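Local structure of (S)-imine reductase (Streptomyces sp. GF3546, 4OQY) at residues B[18-23]-B[40-45]; B[134-139]-B[163-168]. The protein is an S-selective imine reductase that probably draws its reducing hydride from NADPH. All coordinates share one frame; numbering follows the deposited sequence.

Contact 1 of 2, residues B[18-23]-B[40-45]; sequences MVNTFL and EALVAR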
ATOM      1  N   MET B  18      26.556   5.012   7.602  1.00 25.30           N
ATOM      2  CA  MET B  18      26.708   4.969   9.050  1.00 24.99           C
ATOM      3  C   MET B  18      28.073   5.500   9.476  1.00 24.99           C
ATOM      4  O   MET B  18      28.183   6.283  10.425  1.00 25.08           O
ATOM      5  CB  MET B  18      26.507   3.530   9.569  1.00 24.49           C
ATOM      6  CG  MET B  18      25.073   3.065   9.448  1.00 24.38           C
ATOM      7  SD  MET B  18      24.849   1.320   9.895  1.00 24.28           S
ATOM      8  CE  MET B  18      23.116   1.198   9.536  1.00 24.29           C
ATOM      9  N   VAL B  19      29.113   5.053   8.778  1.00 24.88           N
ATOM     10  CA  VAL B  19      30.467   5.500   9.096  1.00 24.99           C
ATOM     11  C   VAL B  19      30.531   7.026   8.914  1.00 25.68           C
ATOM     12  O   VAL B  19      30.992   7.720   9.808  1.00 25.43           O
ATOM     13  CB  VAL B  19      31.550   4.770   8.257  1.00 24.85           C
ATOM     14  CG1 VAL B  19      32.916   5.384   8.517  1.00 25.22           C
ATOM     15  CG2 VAL B  19      31.583   3.272   8.581  1.00 24.24           C
ATOM     16  N   ASN B  20      30.038   7.524   7.779  1.00 26.32           N
ATOM     17  CA  ASN B  20      30.092   8.975   7.480  1.00 27.63           C
ATOM     18  C   ASN B  20      29.385   9.768   8.544  1.00 27.65           C
ATOM     19  O   ASN B  20      29.871  10.794   8.993  1.00 28.59           O
ATOM     20  CB  ASN B  20      29.471   9.289   6.117  1.00 28.37           C
ATOM     21  CG  ASN B  20      30.410   8.976   4.957  1.00 29.06           C
ATOM     22  OD1 ASN B  20      30.037   8.279   4.010  1.00 29.25           O
ATOM     23  ND2 ASN B  20      31.622   9.513   5.013  1.00 29.64           N
ATOM     24  N   THR B  21      28.238   9.258   8.962  1.00 27.19           N
ATOM     25  CA  THR B  21      27.459   9.897  10.000  1.00 27.30           C
ATOM     26  C   THR B  21      28.181   9.894  11.358  1.00 27.06           C
ATOM     27  O   THR B  21      28.179  10.917  12.082  1.00 27.14           O
ATOM     28  CB  THR B  21      26.076   9.254  10.103  1.00 26.99           C
ATOM     29  OG1 THR B  21      25.368   9.509   8.883  1.00 27.39           O
ATOM     30  CG2 THR B  21      25.305   9.835  11.266  1.00 27.28           C
ATOM     31  N   PHE B  22      28.796   8.765  11.706  1.00 26.05           N
ATOM     32  CA  PHE B  22      29.598   8.692  12.936  1.00 26.03           C
ATOM     33  C   PHE B  22      30.762   9.696  12.913  1.00 26.90           C
ATOM     34  O   PHE B  22      31.022  10.409  13.901  1.00 27.66           O
ATOM     35  CB  PHE B  22      30.144   7.257  13.157  1.00 24.98           C
ATOM     36  CG  PHE B  22      29.179   6.296  13.826  1.00 24.30           C
ATOM     37  CD1 PHE B  22      28.474   6.664  14.954  1.00 24.35           C
ATOM     38  CD2 PHE B  22      29.073   4.979  13.378  1.00 23.54           C
ATOM     39  CE1 PHE B  22      27.619   5.787  15.575  1.00 23.93           C
ATOM     40  CE2 PHE B  22      28.224   4.080  14.009  1.00 23.01           C
ATOM     41  CZ  PHE B  22      27.504   4.480  15.110  1.00 23.27           C
ATOM     42  N   LEU B  23      31.453   9.760  11.778  1.00 27.30           N
ATOM     43  CA  LEU B  23      32.570  10.676  11.618  1.00 28.33           C
ATOM     44  C   LEU B  23      32.120  12.137  11.639  1.00 29.31           C
ATOM     45  O   LEU B  23      32.749  12.956  12.292  1.00 29.84           O
ATOM     46  CB  LEU B  23      33.300  10.414  10.306  1.00 28.38           C
ATOM     47  CG  LEU B  23      34.057   9.098  10.235  1.00 27.57           C
ATOM     48  CD1 LEU B  23      34.555   8.911   8.822  1.00 27.67           C
ATOM     49  CD2 LEU B  23      35.203   9.089  11.234  1.00 27.68           C
ATOM     50  N   GLU B  40      38.286   3.439   1.224  1.00 29.39           N
ATOM     51  CA  GLU B  40      39.277   4.490   0.901  1.00 30.33           C
ATOM     52  C   GLU B  40      38.859   5.895   1.326  1.00 30.03           C
ATOM     53  O   GLU B  40      39.633   6.619   1.942  1.00 30.61           O
ATOM     54  CB  GLU B  40      39.520   4.540  -0.593  1.00 31.49           C
ATOM     55  CG  GLU B  40      40.707   3.743  -1.084  1.00 32.24           C
ATOM     56  CD  GLU B  40      40.852   3.877  -2.589  1.00 33.37           C
ATOM     57  OE1 GLU B  40      41.065   5.013  -3.066  1.00 34.39           O
ATOM     58  OE2 GLU B  40      40.736   2.843  -3.293  1.00 34.15           O
ATOM     59  N   ALA B  41      37.662   6.294   0.917  1.00 29.50           N
ATOM     60  CA  ALA B  41      37.177   7.661   1.154  1.00 29.48           C
ATOM     61  C   ALA B  41      36.909   7.856   2.637  1.00 28.55           C
ATOM     62  O   ALA B  41      37.133   8.947   3.203  1.00 28.61           O
ATOM     63  CB  ALA B  41      35.918   7.938   0.350  1.00 29.66           C
ATOM     64  N   LEU B  42      36.443   6.779   3.257  1.00 27.13           N
ATOM     65  CA  LEU B  42      36.098   6.788   4.649  1.00 26.39           C
ATOM     66  C   LEU B  42      37.365   6.981   5.452  1.00 26.32           C
ATOM     67  O   LEU B  42      37.381   7.760   6.391  1.00 26.33           O
ATOM     68  CB  LEU B  42      35.389   5.474   5.062  1.00 25.59           C
ATOM     69  CG  LEU B  42      34.024   5.207   4.423  1.00 25.41           C
ATOM     70  CD1 LEU B  42      33.445   3.889   4.910  1.00 24.69           C
ATOM     71  CD2 LEU B  42      33.041   6.324   4.732  1.00 25.61           C
ATOM     72  N   VAL B  43      38.430   6.266   5.077  1.00 26.15           N
ATOM     73  CA  VAL B  43      39.740   6.414   5.738  1.00 26.27           C
ATOM     74  C   VAL B  43      40.266   7.845   5.559  1.00 27.19           C
ATOM     75  O   VAL B  43      40.693   8.497   6.514  1.00 27.14           O
ATOM     76  CB  VAL B  43      40.760   5.378   5.218  1.00 26.08           C
ATOM     77  CG1 VAL B  43      42.169   5.665   5.740  1.00 26.35           C
ATOM     78  CG2 VAL B  43      40.327   3.965   5.631  1.00 25.34           C
ATOM     79  N   ALA B  44      40.193   8.340   4.336  1.00 28.03           N
ATOM     80  CA  ALA B  44      40.576   9.740   4.071  1.00 29.24           C
ATOM     81  C   ALA B  44      39.796  10.750   4.915  1.00 29.80           C
ATOM     82  O   ALA B  44      40.283  11.861   5.154  1.00 30.72           O
ATOM     83  CB  ALA B  44      40.411  10.059   2.599  1.00 29.82           C
ATOM     84  N   ARG B  45      38.583  10.401   5.331  1.00 29.73           N
ATOM     85  CA  ARG B  45      37.817  11.284   6.197  1.00 30.26           C
ATOM     86  C   ARG B  45      38.150  11.072   7.669  1.00 29.66           C
ATOM     87  O   ARG B  45      37.599  11.770   8.497  1.00 29.66           O
ATOM     88  CB  ARG B  45      36.321  11.064   6.034  1.00 30.48           C
ATOM     89  CG  ARG B  45      35.662  11.662   4.818  1.00 31.66           C
ATOM     90  CD  ARG B  45      34.167  11.810   5.090  1.00 32.03           C
ATOM     91  NE  ARG B  45      33.938  12.681   6.258  1.00 32.89           N
ATOM     92  CZ  ARG B  45      32.816  12.732   6.985  1.00 33.12           C
ATOM     93  NH1 ARG B  45      31.777  11.969   6.692  1.00 32.91           N
ATOM     94  NH2 ARG B  45      32.746  13.547   8.028  1.00 33.63           N
TER
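Leu42 and Arg45 of segment 40-45 reach across to Val19, Asn20 and Leu23 of segment 18-23, joining two helices of the Rossmann fold that makes up the NADPH-binding domain. Segment 18-23 lies on helix 13-24, next to the glycine-rich turn after strand 6-9; segment 40-45 belongs to the short helix after strand 29-32. Their axes run nearly parallel, 5° apart, and come no nearer than 10.5 Å, a separation bridged by side chains. The apolar part centres on Leu42. Both its methyls rest on Val19 CG1, each at 3.9 Å; CD1 also reaches Val19 CB, and CD2 extends to the Asn20 side chain, which crosses that of Leu42 at about a right angle. Val19 packs in turn on Val8, Val29 and Val31 of strands 6-9 and 29-32, and Leu42 also lies close to Leu11, an NADPH-binding residue, which is consistent with the patch lying behind the cofactor site. Farther along, Leu23 CD1 touches Arg45 CB at 3.9 Å, where the arginine is still aliphatic. The polar part belongs to the other end of Arg45. Its chain bends at chi3 (59°), swinging the guanidinium back over helix 13-24. There the group lies against Leu23, whose CB approaches one face near the rim, 3.9 Å from Arg45 NH2. NH2 has its charged partner in Asp24, in a salt bridge at the end of helix 13-24. With Asp24 and the backbone O of Asn20 close by, the positive charge is probably favoured. Across the two segments the hydrogen bond is a bent one: Arg45 NH1 donates to the backbone O of Asn20 at 3.2 Å, with an N-H...O angle of 139°, the oxygen lying out of the guanidinium plane.

Contact 2 of 2, residues B[134-139]-B[163-168]; sequences YYSGPK and GLAAMY
A buried strand-on-helix contact joins inner strand 132-136 of the Rossmann sheet to the long helix 163-192 of the C-terminal domain: Tyr134 and Ser136 face Ala165 and Tyr168, strand and helix running roughly antiparallel. The Tyr134 ring lies under Tyr168, whose CB stands over its centre, 3.5 Å from the ring centroid, in a CH-pi contact. The two rings are inclined by 37°, and Tyr168 CD2 meets Tyr134 CE1 at 3.6 Å. Ala165 is small enough for close approach; its CB is 3.5 Å from Tyr134 O. With chi1 at 67°, Ser136 OG is turned toward the helix, where it accepts a nearly straight hydrogen bond from Ala165 N (2.9 Å, 160°); it also bonds to Asp161 O, so two hydrogen bonds hold this buried hydroxyl. Replacing Tyr134 by an alanine would probably open a gap beneath Tyr168 CB and remove the CH-pi contact. The Tyr168 hydroxyl is held by Arg158, and its ring meets Tyr203 of the second subunit edge-to-face. Strand 132-136 runs between 113-119 and 154-157, and Ala165 also packs on Thr116, so helix 163-192 begins against strands 113-119 and 132-136, with Met207 and Leu200 of the second subunit against Tyr134 and Tyr168.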
ATOM      1  N   TYR B 134      14.337   0.345  14.937  1.00 22.93           N
ATOM      2  CA  TYR B 134      13.848  -0.547  16.007  1.00 22.93           C
ATOM      3  C   TYR B 134      15.005  -1.265  16.677  1.00 22.62           C
ATOM      4  O   TYR B 134      15.874  -1.789  15.986  1.00 22.46           O
ATOM      5  CB  TYR B 134      12.929  -1.613  15.433  1.00 22.79           C
ATOM      6  CG  TYR B 134      11.768  -1.091  14.629  1.00 22.99           C
ATOM      7  CD1 TYR B 134      10.719  -0.447  15.246  1.00 23.51           C
ATOM      8  CD2 TYR B 134      11.701  -1.287  13.260  1.00 22.88           C
ATOM      9  CE1 TYR B 134       9.638   0.001  14.525  1.00 23.78           C
ATOM     10  CE2 TYR B 134      10.632  -0.805  12.518  1.00 23.13           C
ATOM     11  CZ  TYR B 134       9.608  -0.178  13.164  1.00 23.45           C
ATOM     12  OH  TYR B 134       8.531   0.294  12.474  1.00 24.20           O
ATOM     13  N   TYR B 135      14.996  -1.337  18.010  1.00 22.78           N
ATOM     14  CA  TYR B 135      16.020  -2.076  18.748  1.00 22.58           C
ATOM     15  C   TYR B 135      15.371  -3.035  19.717  1.00 22.78           C
ATOM     16  O   TYR B 135      14.320  -2.731  20.288  1.00 23.26           O
ATOM     17  CB  TYR B 135      16.960  -1.137  19.516  1.00 22.74           C
ATOM     18  CG  TYR B 135      17.976  -0.486  18.624  1.00 22.45           C
ATOM     19  CD1 TYR B 135      19.077  -1.192  18.160  1.00 21.94           C
ATOM     20  CD2 TYR B 135      17.815   0.840  18.210  1.00 22.54           C
ATOM     21  CE1 TYR B 135      19.999  -0.591  17.323  1.00 21.86           C
ATOM     22  CE2 TYR B 135      18.719   1.430  17.362  1.00 22.44           C
ATOM     23  CZ  TYR B 135      19.811   0.728  16.927  1.00 22.09           C
ATOM     24  OH  TYR B 135      20.704   1.349  16.079  1.00 22.01           O
ATOM     25  N   SER B 136      15.974  -4.211  19.866  1.00 22.60           N
ATOM     26  CA  SER B 136      15.567  -5.150  20.895  1.00 22.82           C
ATOM     27  C   SER B 136      16.775  -5.946  21.384  1.00 22.87           C
ATOM     28  O   SER B 136      17.778  -6.084  20.684  1.00 22.42           O
ATOM     29  CB  SER B 136      14.412  -6.055  20.436  1.00 22.66           C
ATOM     30  OG  SER B 136      14.772  -6.967  19.402  1.00 22.15           O
ATOM     31  N   GLY B 137      16.651  -6.477  22.593  1.00 23.49           N
ATOM     32  CA  GLY B 137      17.774  -7.096  23.279  1.00 23.80           C
ATOM     33  C   GLY B 137      17.844  -6.649  24.725  1.00 24.58           C
ATOM     34  O   GLY B 137      16.925  -6.004  25.227  1.00 25.14           O
ATOM     35  N   PRO B 138      18.935  -6.986  25.412  1.00 25.03           N
ATOM     36  CA  PRO B 138      18.975  -6.640  26.828  1.00 26.00           C
ATOM     37  C   PRO B 138      18.918  -5.123  27.088  1.00 26.73           C
ATOM     38  O   PRO B 138      19.664  -4.339  26.491  1.00 26.26           O
ATOM     39  CB  PRO B 138      20.289  -7.260  27.311  1.00 25.98           C
ATOM     40  CG  PRO B 138      21.067  -7.608  26.077  1.00 25.24           C
ATOM     41  CD  PRO B 138      20.065  -7.833  25.001  1.00 24.83           C
ATOM     42  N   LYS B 139      18.050  -4.720  28.002  1.00 28.05           N
ATOM     43  CA  LYS B 139      17.820  -3.309  28.203  1.00 28.99           C
ATOM     44  C   LYS B 139      19.065  -2.622  28.755  1.00 29.78           C
ATOM     45  O   LYS B 139      19.382  -1.523  28.323  1.00 29.57           O
ATOM     46  CB  LYS B 139      16.597  -3.048  29.094  1.00 29.92           C
ATOM     47  CG  LYS B 139      16.255  -1.569  29.337  1.00 30.63           C
ATOM     48  CD  LYS B 139      16.148  -0.778  28.029  1.00 30.40           C
ATOM     49  CE  LYS B 139      15.380   0.548  28.043  1.00 31.01           C
ATOM     50  NZ  LYS B 139      15.361   1.203  29.376  1.00 32.11           N
ATOM     51  N   GLY B 163      14.135 -11.155  18.892  1.00 22.52           N
ATOM     52  CA  GLY B 163      13.342 -11.209  17.672  1.00 22.08           C
ATOM     53  C   GLY B 163      12.422 -10.026  17.442  1.00 22.01           C
ATOM     54  O   GLY B 163      11.966  -9.822  16.313  1.00 21.99           O
ATOM     55  N   LEU B 164      12.165  -9.235  18.486  1.00 22.10           N
ATOM     56  CA  LEU B 164      11.194  -8.136  18.392  1.00 22.06           C
ATOM     57  C   LEU B 164      11.551  -7.071  17.358  1.00 21.58           C
ATOM     58  O   LEU B 164      10.705  -6.720  16.546  1.00 21.41           O
ATOM     59  CB  LEU B 164      10.973  -7.469  19.750  1.00 22.55           C
ATOM     60  CG  LEU B 164      10.122  -8.289  20.721  1.00 22.97           C
ATOM     61  CD1 LEU B 164      10.250  -7.773  22.138  1.00 23.58           C
ATOM     62  CD2 LEU B 164       8.666  -8.296  20.288  1.00 23.02           C
ATOM     63  N   ALA B 165      12.784  -6.579  17.352  1.00 21.36           N
ATOM     64  CA  ALA B 165      13.141  -5.510  16.395  1.00 21.21           C
ATOM     65  C   ALA B 165      13.064  -6.064  14.998  1.00 20.85           C
ATOM     66  O   ALA B 165      12.696  -5.354  14.074  1.00 20.55           O
ATOM     67  CB  ALA B 165      14.527  -4.969  16.645  1.00 21.17           C
ATOM     68  N   ALA B 166      13.416  -7.352  14.848  1.00 20.68           N
ATOM     69  CA  ALA B 166      13.343  -7.973  13.540  1.00 20.48           C
ATOM     70  C   ALA B 166      11.895  -8.124  13.094  1.00 20.70           C
ATOM     71  O   ALA B 166      11.608  -7.970  11.920  1.00 20.63           O
ATOM     72  CB  ALA B 166      14.079  -9.302  13.509  1.00 20.38           C
ATOM     73  N   MET B 167      10.988  -8.394  14.030  1.00 21.29           N
ATOM     74  CA  MET B 167       9.572  -8.548  13.718  1.00 21.66           C
ATOM     75  C   MET B 167       9.035  -7.227  13.194  1.00 21.13           C
ATOM     76  O   MET B 167       8.347  -7.195  12.183  1.00 20.62           O
ATOM     77  CB  MET B 167       8.776  -9.037  14.943  1.00 22.91           C
ATOM     78  CG  MET B 167       7.280  -9.278  14.736  1.00 23.97           C
ATOM     79  SD  MET B 167       6.223  -7.826  14.912  1.00 26.43           S
ATOM     80  CE  MET B 167       6.323  -7.515  16.662  1.00 26.37           C
ATOM     81  N   TYR B 168       9.338  -6.144  13.895  1.00 20.95           N
ATOM     82  CA  TYR B 168       8.835  -4.845  13.463  1.00 20.86           C
ATOM     83  C   TYR B 168       9.362  -4.498  12.079  1.00 20.52           C
ATOM     84  O   TYR B 168       8.619  -3.992  11.245  1.00 20.44           O
ATOM     85  CB  TYR B 168       9.244  -3.750  14.423  1.00 21.08           C
ATOM     86  CG  TYR B 168       8.438  -3.635  15.680  1.00 21.44           C
ATOM     87  CD1 TYR B 168       8.622  -4.522  16.740  1.00 21.54           C
ATOM     88  CD2 TYR B 168       7.506  -2.611  15.840  1.00 21.65           C
ATOM     89  CE1 TYR B 168       7.901  -4.391  17.918  1.00 21.99           C
ATOM     90  CE2 TYR B 168       6.774  -2.487  16.998  1.00 22.11           C
ATOM     91  CZ  TYR B 168       6.981  -3.357  18.042  1.00 22.29           C
ATOM     92  OH  TYR B 168       6.255  -3.200  19.199  1.00 22.83           O
TER

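How the contacts relate
Contacts 1 and 2 lie at separate places, their centres about 27 Å apart and their nearest atoms about 7 Å apart without touching, and no helix or strand serves both. Contact 1 stays within the NADPH-binding domain, toward the periphery of the chain, where a buried aliphatic patch gives way to an exposed arginine. No other chain of the assembly reaches it. Contact 2 is buried nearer the centre of the chain and spans two domains, with the second subunit closing over part of it. The chemistry follows: aliphatic packing and a charged group beside a helix end in 18-23/40-45, a tyrosine face under a CH group and a buried serine hydroxyl in 134-139/163-168.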